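Local coordinates for protein putative alpha-L-fucosidase (Bacteroides thetaiotaomicron VPI-5482, PDB 3GZA) that probably hydrolyses alpha-L-fucosidic bonds as a glycoside hydrolase of family 29, removing terminal fucose from glycans, at residues M22-Y28 and C73-T79; Q124-G130 and L176-D182. All blocks are in the same frame, centred on the assembly; numbering follows the deposited sequence.

Contact 1: M22-Y28 and C73-T79; sequences MGAVFHY and CKFAVLT. With EDO (1,2-ethanediol), chain D.
A24 and F26 face the strand 75-79 with both N-H and C=O, and each of these four groups finds a backbone partner there. A24 N donates to F75 O (3.0 Å) and A24 O accepts from V77 N; F26 N then donates to V77 O (2.8 Å) and F26 O accepts from T79 N. A24 and F26 each bond the residues before and after their bridge partners A76 and L78, as parallel pairing requires, and the strand axes diverge by only 15°. G23 and V25 direct their backbone groups instead to strand 312-317.

The ends of the pairing are closed individually. At the start, M22 O takes K74 N at 2.8 Å. At the other end a side chain replaces the backbone: Y28 N donates to T79 OG1 over 3.1 Å. With its chi1 of 59°, T79 turns OG1 to that amide while CG2 lies over one face of the H27 imidazole, 3.9 Å from the ring centroid. H27 NE2 is hydrogen-bonded to O1 of a 1,2-ethanediol (2.7 Å), and Y28 OH is satisfied by the carbonyl of D320.

Side-chain packing follows the two faces. F75 lays its ring over G23, whose CA sits 3.5 Å from the centroid and 9° off the normal. On the face of A24, A76 and L78, which helices 61-69 and 110-121 cover, F26 presents its ring edge to A76 CB. Neighbouring parallel strands, one of them also paired in parallel with 312-317, and helices on the outer face, fit the (beta/alpha) TIM barrel of the alpha-L-fucosidase family.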
loop_
_atom_site.group_PDB
_atom_site.type_symbol
_atom_site.label_atom_id
_atom_site.label_comp_id
_atom_site.label_asym_id
_atom_site.label_seq_id
_atom_site.Cartn_x
_atom_site.Cartn_y
_atom_site.Cartn_z
HETATM N N MSE A 22 32.390 16.715 -2.774
HETATM C CA MSE A 22 31.957 15.691 -1.856
HETATM C C MSE A 22 30.510 15.900 -1.483
HETATM O O MSE A 22 30.042 17.054 -1.375
HETATM C CB MSE A 22 32.741 15.776 -0.587
HETATM C CG MSE A 22 34.148 15.400 -0.674
HETATM SE SE MSE A 22 35.020 15.539 1.087
HETATM C CE MSE A 22 33.957 14.135 1.921
ATOM N N GLY A 23 29.836 14.787 -1.275
ATOM C CA GLY A 23 28.460 14.777 -0.792
ATOM C C GLY A 23 28.182 13.534 0.020
ATOM O O GLY A 23 29.039 12.667 0.131
ATOM N N ALA A 24 26.969 13.452 0.567
ATOM C CA ALA A 24 26.556 12.303 1.346
ATOM C C ALA A 24 25.208 11.779 0.883
ATOM O O ALA A 24 24.331 12.546 0.461
ATOM C CB ALA A 24 26.453 12.672 2.837
ATOM N N VAL A 25 25.033 10.471 0.976
ATOM C CA VAL A 25 23.727 9.827 0.751
ATOM C C VAL A 25 23.368 9.112 2.104
ATOM O O VAL A 25 24.187 8.435 2.742
ATOM C CB VAL A 25 23.674 8.867 -0.456
ATOM C CG1 VAL A 25 24.643 7.689 -0.270
ATOM C CG2 VAL A 25 22.210 8.411 -0.702
ATOM N N PHE A 26 22.131 9.305 2.552
ATOM C CA PHE A 26 21.595 8.739 3.758
ATOM C C PHE A 26 20.550 7.704 3.377
ATOM O O PHE A 26 19.548 8.081 2.759
ATOM C CB PHE A 26 20.919 9.819 4.635
ATOM C CG PHE A 26 21.855 10.887 5.147
ATOM C CD1 PHE A 26 22.204 11.965 4.328
ATOM C CD2 PHE A 26 22.440 10.768 6.382
ATOM C CE1 PHE A 26 23.104 12.932 4.825
ATOM C CE2 PHE A 26 23.271 11.733 6.854
ATOM C CZ PHE A 26 23.615 12.820 6.056
ATOM N N HIS A 27 20.830 6.432 3.653
ATOM C CA HIS A 27 19.896 5.340 3.432
ATOM C C HIS A 27 19.084 5.085 4.701
ATOM O O HIS A 27 19.649 4.961 5.789
ATOM C CB HIS A 27 20.620 4.058 3.020
ATOM C CG HIS A 27 21.149 4.073 1.619
ATOM N ND1 HIS A 27 22.272 4.784 1.231
ATOM C CD2 HIS A 27 20.699 3.453 0.515
ATOM C CE1 HIS A 27 22.477 4.589 -0.064
ATOM N NE2 HIS A 27 21.537 3.778 -0.521
ATOM N N TYR A 28 17.754 5.017 4.573
ATOM C CA TYR A 28 16.876 4.792 5.696
ATOM C C TYR A 28 15.612 4.134 5.149
ATOM O O TYR A 28 15.066 4.608 4.147
ATOM C CB TYR A 28 16.592 6.137 6.353
ATOM C CG TYR A 28 16.334 6.165 7.843
ATOM C CD1 TYR A 28 17.210 5.534 8.687
ATOM C CD2 TYR A 28 15.288 6.890 8.363
ATOM C CE1 TYR A 28 17.052 5.620 10.051
ATOM C CE2 TYR A 28 15.104 6.970 9.720
ATOM C CZ TYR A 28 16.011 6.376 10.540
ATOM O OH TYR A 28 15.904 6.479 11.903
ATOM N N CYS A 73 31.186 17.636 3.002
ATOM C CA CYS A 73 30.055 17.420 2.079
ATOM C C CYS A 73 29.333 18.728 1.779
ATOM O O CYS A 73 29.096 19.546 2.689
ATOM C CB CYS A 73 29.052 16.434 2.694
ATOM S SG CYS A 73 29.843 14.834 2.976
ATOM N N LYS A 74 29.048 18.936 0.487
ATOM C CA LYS A 74 28.378 20.139 0.000
ATOM C C LYS A 74 26.936 19.867 -0.418
ATOM O O LYS A 74 26.179 20.811 -0.715
ATOM C CB LYS A 74 29.181 20.829 -1.121
ATOM C CG LYS A 74 30.565 21.253 -0.686
ATOM C CD LYS A 74 30.522 22.273 0.437
ATOM C CE LYS A 74 31.931 22.721 0.835
ATOM N NZ LYS A 74 32.630 23.339 -0.289
ATOM N N PHE A 75 26.616 18.586 -0.586
ATOM C CA PHE A 75 25.259 18.170 -0.927
ATOM C C PHE A 75 24.937 16.952 -0.111
ATOM O O PHE A 75 25.850 16.251 0.377
ATOM C CB PHE A 75 25.061 17.915 -2.422
ATOM C CG PHE A 75 25.874 16.797 -2.958
ATOM C CD1 PHE A 75 27.102 17.067 -3.551
ATOM C CD2 PHE A 75 25.382 15.520 -3.045
ATOM C CE1 PHE A 75 27.855 16.063 -4.094
ATOM C CE2 PHE A 75 26.120 14.510 -3.589
ATOM C CZ PHE A 75 27.366 14.793 -4.163
ATOM N N ALA A 76 23.646 16.691 0.083
ATOM C CA ALA A 76 23.208 15.535 0.910
ATOM C C ALA A 76 21.908 15.027 0.273
ATOM O O ALA A 76 21.055 15.810 -0.107
ATOM C CB ALA A 76 22.995 15.928 2.398
ATOM N N VAL A 77 21.819 13.716 0.173
ATOM C CA VAL A 77 20.716 13.013 -0.488
ATOM C C VAL A 77 20.092 12.025 0.471
ATOM O O VAL A 77 20.790 11.329 1.197
ATOM C CB VAL A 77 21.280 12.277 -1.735
ATOM C CG1 VAL A 77 20.192 11.523 -2.527
ATOM C CG2 VAL A 77 22.049 13.248 -2.665
ATOM N N LEU A 78 18.760 11.922 0.450
ATOM C CA LEU A 78 18.018 10.972 1.255
ATOM C C LEU A 78 17.208 10.017 0.416
ATOM O O LEU A 78 16.624 10.419 -0.570
ATOM C CB LEU A 78 17.015 11.743 2.151
ATOM C CG LEU A 78 16.053 10.901 2.986
ATOM C CD1 LEU A 78 16.778 9.957 3.986
ATOM C CD2 LEU A 78 14.983 11.768 3.749
ATOM N N THR A 79 17.233 8.736 0.782
ATOM C CA THR A 79 16.405 7.733 0.146
ATOM C C THR A 79 14.942 7.945 0.531
ATOM O O THR A 79 14.505 7.551 1.628
ATOM C CB THR A 79 16.823 6.310 0.525
ATOM O OG1 THR A 79 16.724 6.169 1.940
ATOM C CG2 THR A 79 18.255 5.991 0.096
HETATM C C1 EDO D . 23.441 2.291 -2.672
HETATM O O1 EDO D . 22.058 2.573 -2.913
HETATM C C2 EDO D . 24.189 3.296 -3.487
HETATM O O2 EDO D . 24.067 2.926 -4.846
#

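Contact 2: Q124-G130 and L176-D182; sequences QPGIYIG and LYMIWFD
Y128 brings its ring edge against a face of the W180 indole, with CD2 of Y128 3.6 Å from CD2 of W180 and the planes 55° apart, an edge-to-face pair. As bridge partners, Y128 and W180 project from the same face of the sheet; with CG anti to the backbone N (chi1 172° in Y128), the tyrosine ring leans over toward the indole. On the reverse side I129 and F181 lie alongside each other, I129 CB being 4.1 Å from F181 CD1, and I127 CD1 reaches L176 CD1 at 3.8 Å.

Between these two layers the backbones pair in parallel. I127 N bonds M178 O, and I127 O receives W180 N; the same pattern recurs two residues on, where I129 N meets W180 O (2.8 Å) and I129 O meets D182 N.

The polar edge begins beyond the rings. Y128 OH donates to a water 3.0 Å away, and that water donates to D182 OD1 (2.7 Å), bridging two groups whose direct approach is poorly angled for a bond. W180 NE1 is held by a sulfonate oxygen of a bound buffer molecule, which suggests a pocket here. At the far end Q124 OE1 lies at the rim of the Y177 ring, 3.4 Å from CD1.

Strand 75-79 flanks 124-129, touching Y128 through V77 and T79, while helix 110-121 packs on P125 and I127, and helix 15-20 meets Q124, Y177 and M178.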
loop_
_atom_site.group_PDB
_atom_site.type_symbol
_atom_site.label_atom_id
_atom_site.label_comp_id
_atom_site.label_asym_id
_atom_site.label_seq_id
_atom_site.Cartn_x
_atom_site.Cartn_y
_atom_site.Cartn_z
ATOM N N GLN A 124 23.272 21.461 -0.354
ATOM C CA GLN A 124 22.240 21.351 -1.380
ATOM C C GLN A 124 21.567 19.985 -1.247
ATOM O O GLN A 124 22.226 18.950 -1.281
ATOM C CB GLN A 124 22.880 21.498 -2.763
ATOM C CG GLN A 124 23.488 22.902 -2.955
ATOM C CD GLN A 124 24.364 23.038 -4.209
ATOM O OE1 GLN A 124 23.862 23.127 -5.311
ATOM N NE2 GLN A 124 25.671 23.076 -4.023
ATOM N N PRO A 125 20.236 19.966 -1.117
ATOM C CA PRO A 125 19.537 18.699 -0.962
ATOM C C PRO A 125 19.192 17.998 -2.218
ATOM O O PRO A 125 18.768 18.645 -3.152
ATOM C CB PRO A 125 18.207 19.114 -0.274
ATOM C CG PRO A 125 17.989 20.468 -0.710
ATOM C CD PRO A 125 19.311 21.111 -0.968
ATOM N N GLY A 126 19.390 16.698 -2.241
ATOM C CA GLY A 126 18.926 15.858 -3.323
ATOM C C GLY A 126 18.053 14.734 -2.785
ATOM O O GLY A 126 18.025 14.470 -1.613
ATOM N N ILE A 127 17.381 14.034 -3.700
ATOM C CA ILE A 127 16.462 12.957 -3.310
ATOM C C ILE A 127 16.763 11.704 -4.118
ATOM O O ILE A 127 16.936 11.767 -5.345
ATOM C CB ILE A 127 15.006 13.374 -3.467
ATOM C CG1 ILE A 127 14.632 14.557 -2.531
ATOM C CG2 ILE A 127 14.121 12.179 -3.088
ATOM C CD1 ILE A 127 13.232 15.152 -2.710
ATOM N N TYR A 128 16.860 10.583 -3.431
ATOM C CA TYR A 128 17.043 9.274 -4.047
ATOM C C TYR A 128 15.694 8.566 -4.025
ATOM O O TYR A 128 14.969 8.576 -3.000
ATOM C CB TYR A 128 18.097 8.515 -3.249
ATOM C CG TYR A 128 18.407 7.060 -3.505
ATOM C CD1 TYR A 128 17.466 6.052 -3.322
ATOM C CD2 TYR A 128 19.684 6.686 -3.904
ATOM C CE1 TYR A 128 17.784 4.733 -3.532
ATOM C CE2 TYR A 128 20.007 5.369 -4.092
ATOM C CZ TYR A 128 19.040 4.389 -3.915
ATOM O OH TYR A 128 19.393 3.060 -4.077
ATOM N N ILE A 129 15.378 7.921 -5.126
ATOM C CA ILE A 129 14.088 7.243 -5.270
ATOM C C ILE A 129 14.374 5.855 -5.821
ATOM O O ILE A 129 14.935 5.716 -6.906
ATOM C CB ILE A 129 13.180 8.023 -6.270
ATOM C CG1 ILE A 129 13.050 9.485 -5.847
ATOM C CG2 ILE A 129 11.774 7.340 -6.323
ATOM C CD1 ILE A 129 12.301 10.365 -6.875
ATOM N N GLY A 130 13.937 4.830 -5.098
ATOM C CA GLY A 130 14.085 3.449 -5.542
ATOM C C GLY A 130 12.775 2.983 -6.153
ATOM O O GLY A 130 11.734 2.899 -5.472
ATOM N N LEU A 176 16.161 21.037 -6.133
ATOM C CA LEU A 176 16.970 19.899 -5.751
ATOM C C LEU A 176 18.302 19.820 -6.528
ATOM O O LEU A 176 18.426 20.275 -7.666
ATOM C CB LEU A 176 16.205 18.610 -6.036
ATOM C CG LEU A 176 14.845 18.493 -5.339
ATOM C CD1 LEU A 176 14.076 17.264 -5.815
ATOM C CD2 LEU A 176 15.028 18.531 -3.832
ATOM N N TYR A 177 19.263 19.222 -5.850
ATOM C CA TYR A 177 20.605 19.055 -6.380
ATOM C C TYR A 177 20.635 17.942 -7.395
ATOM O O TYR A 177 21.235 18.096 -8.447
ATOM C CB TYR A 177 21.557 18.767 -5.206
ATOM C CG TYR A 177 23.003 18.668 -5.621
ATOM C CD1 TYR A 177 23.779 19.796 -5.792
ATOM C CD2 TYR A 177 23.634 17.417 -5.755
ATOM C CE1 TYR A 177 25.130 19.704 -6.162
ATOM C CE2 TYR A 177 24.969 17.343 -6.162
ATOM C CZ TYR A 177 25.723 18.480 -6.310
ATOM O OH TYR A 177 27.060 18.377 -6.656
HETATM N N MSE A 178 20.055 16.809 -7.018
HETATM C CA MSE A 178 19.945 15.689 -7.927
HETATM C C MSE A 178 18.719 14.886 -7.553
HETATM O O MSE A 178 18.192 15.014 -6.418
HETATM C CB MSE A 178 21.144 14.719 -7.776
HETATM C CG MSE A 178 21.244 13.968 -6.506
HETATM SE SE MSE A 178 22.509 12.548 -6.511
HETATM C CE MSE A 178 24.146 13.577 -6.531
ATOM N N ILE A 179 18.290 14.086 -8.526
ATOM C CA ILE A 179 17.334 12.987 -8.345
ATOM C C ILE A 179 18.164 11.772 -8.758
ATOM O O ILE A 179 18.677 11.739 -9.881
ATOM C CB ILE A 179 16.065 13.029 -9.192
ATOM C CG1 ILE A 179 15.129 14.166 -8.718
ATOM C CG2 ILE A 179 15.363 11.649 -9.159
ATOM C CD1 ILE A 179 14.544 14.043 -7.311
ATOM N N TRP A 180 18.310 10.822 -7.834
ATOM C CA TRP A 180 19.078 9.602 -8.002
ATOM C C TRP A 180 18.130 8.429 -7.912
ATOM O O TRP A 180 17.526 8.187 -6.879
ATOM C CB TRP A 180 20.089 9.487 -6.867
ATOM C CG TRP A 180 21.032 8.294 -6.819
ATOM C CD1 TRP A 180 20.937 7.100 -7.501
ATOM C CD2 TRP A 180 22.176 8.164 -5.964
ATOM N NE1 TRP A 180 21.971 6.280 -7.174
ATOM C CE2 TRP A 180 22.749 6.902 -6.225
ATOM C CE3 TRP A 180 22.785 9.007 -5.024
ATOM C CZ2 TRP A 180 23.876 6.452 -5.568
ATOM C CZ3 TRP A 180 23.917 8.555 -4.373
ATOM C CH2 TRP A 180 24.419 7.272 -4.605
ATOM N N PHE A 181 18.007 7.693 -8.995
ATOM C CA PHE A 181 17.187 6.496 -9.021
ATOM C C PHE A 181 18.050 5.276 -8.773
ATOM O O PHE A 181 19.130 5.147 -9.385
ATOM C CB PHE A 181 16.512 6.357 -10.362
ATOM C CG PHE A 181 15.484 7.423 -10.626
ATOM C CD1 PHE A 181 14.219 7.275 -10.115
ATOM C CD2 PHE A 181 15.743 8.498 -11.449
ATOM C CE1 PHE A 181 13.222 8.227 -10.358
ATOM C CE2 PHE A 181 14.741 9.486 -11.661
ATOM C CZ PHE A 181 13.497 9.321 -11.103
ATOM N N ASP A 182 17.585 4.377 -7.892
ATOM C CA ASP A 182 18.299 3.117 -7.578
ATOM C C ASP A 182 18.489 2.262 -8.801
ATOM O O ASP A 182 17.563 1.617 -9.247
ATOM C CB ASP A 182 17.479 2.354 -6.503
ATOM C CG ASP A 182 18.028 1.002 -6.180
ATOM O OD1 ASP A 182 19.232 0.737 -6.472
ATOM O OD2 ASP A 182 17.242 0.208 -5.594
HETATM O O HOH W 1 21.533 2.109 -5.983
#

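From the N terminus, strand 22-26 leads through helices 40-45 and 61-69 to strand 75-79, where contact 1 closes the first loop. The chain then runs through helix 110-121 into strand 124-129, and helix 148-171 carries it to strand 178-181, closing contact 2. The two loops lie in series, neither enclosing nor crossing the other. Their common seam is the neighbouring pair 75-79 and 124-129, where A76 O lies 2.8 Å from G126 N and L78 O 2.9 Å from Y128 N, both probable hydrogen bonds. F75 and Y177, with stacked rings, also connect the contacts. Together they make four consecutive parallel strands of the barrel wall.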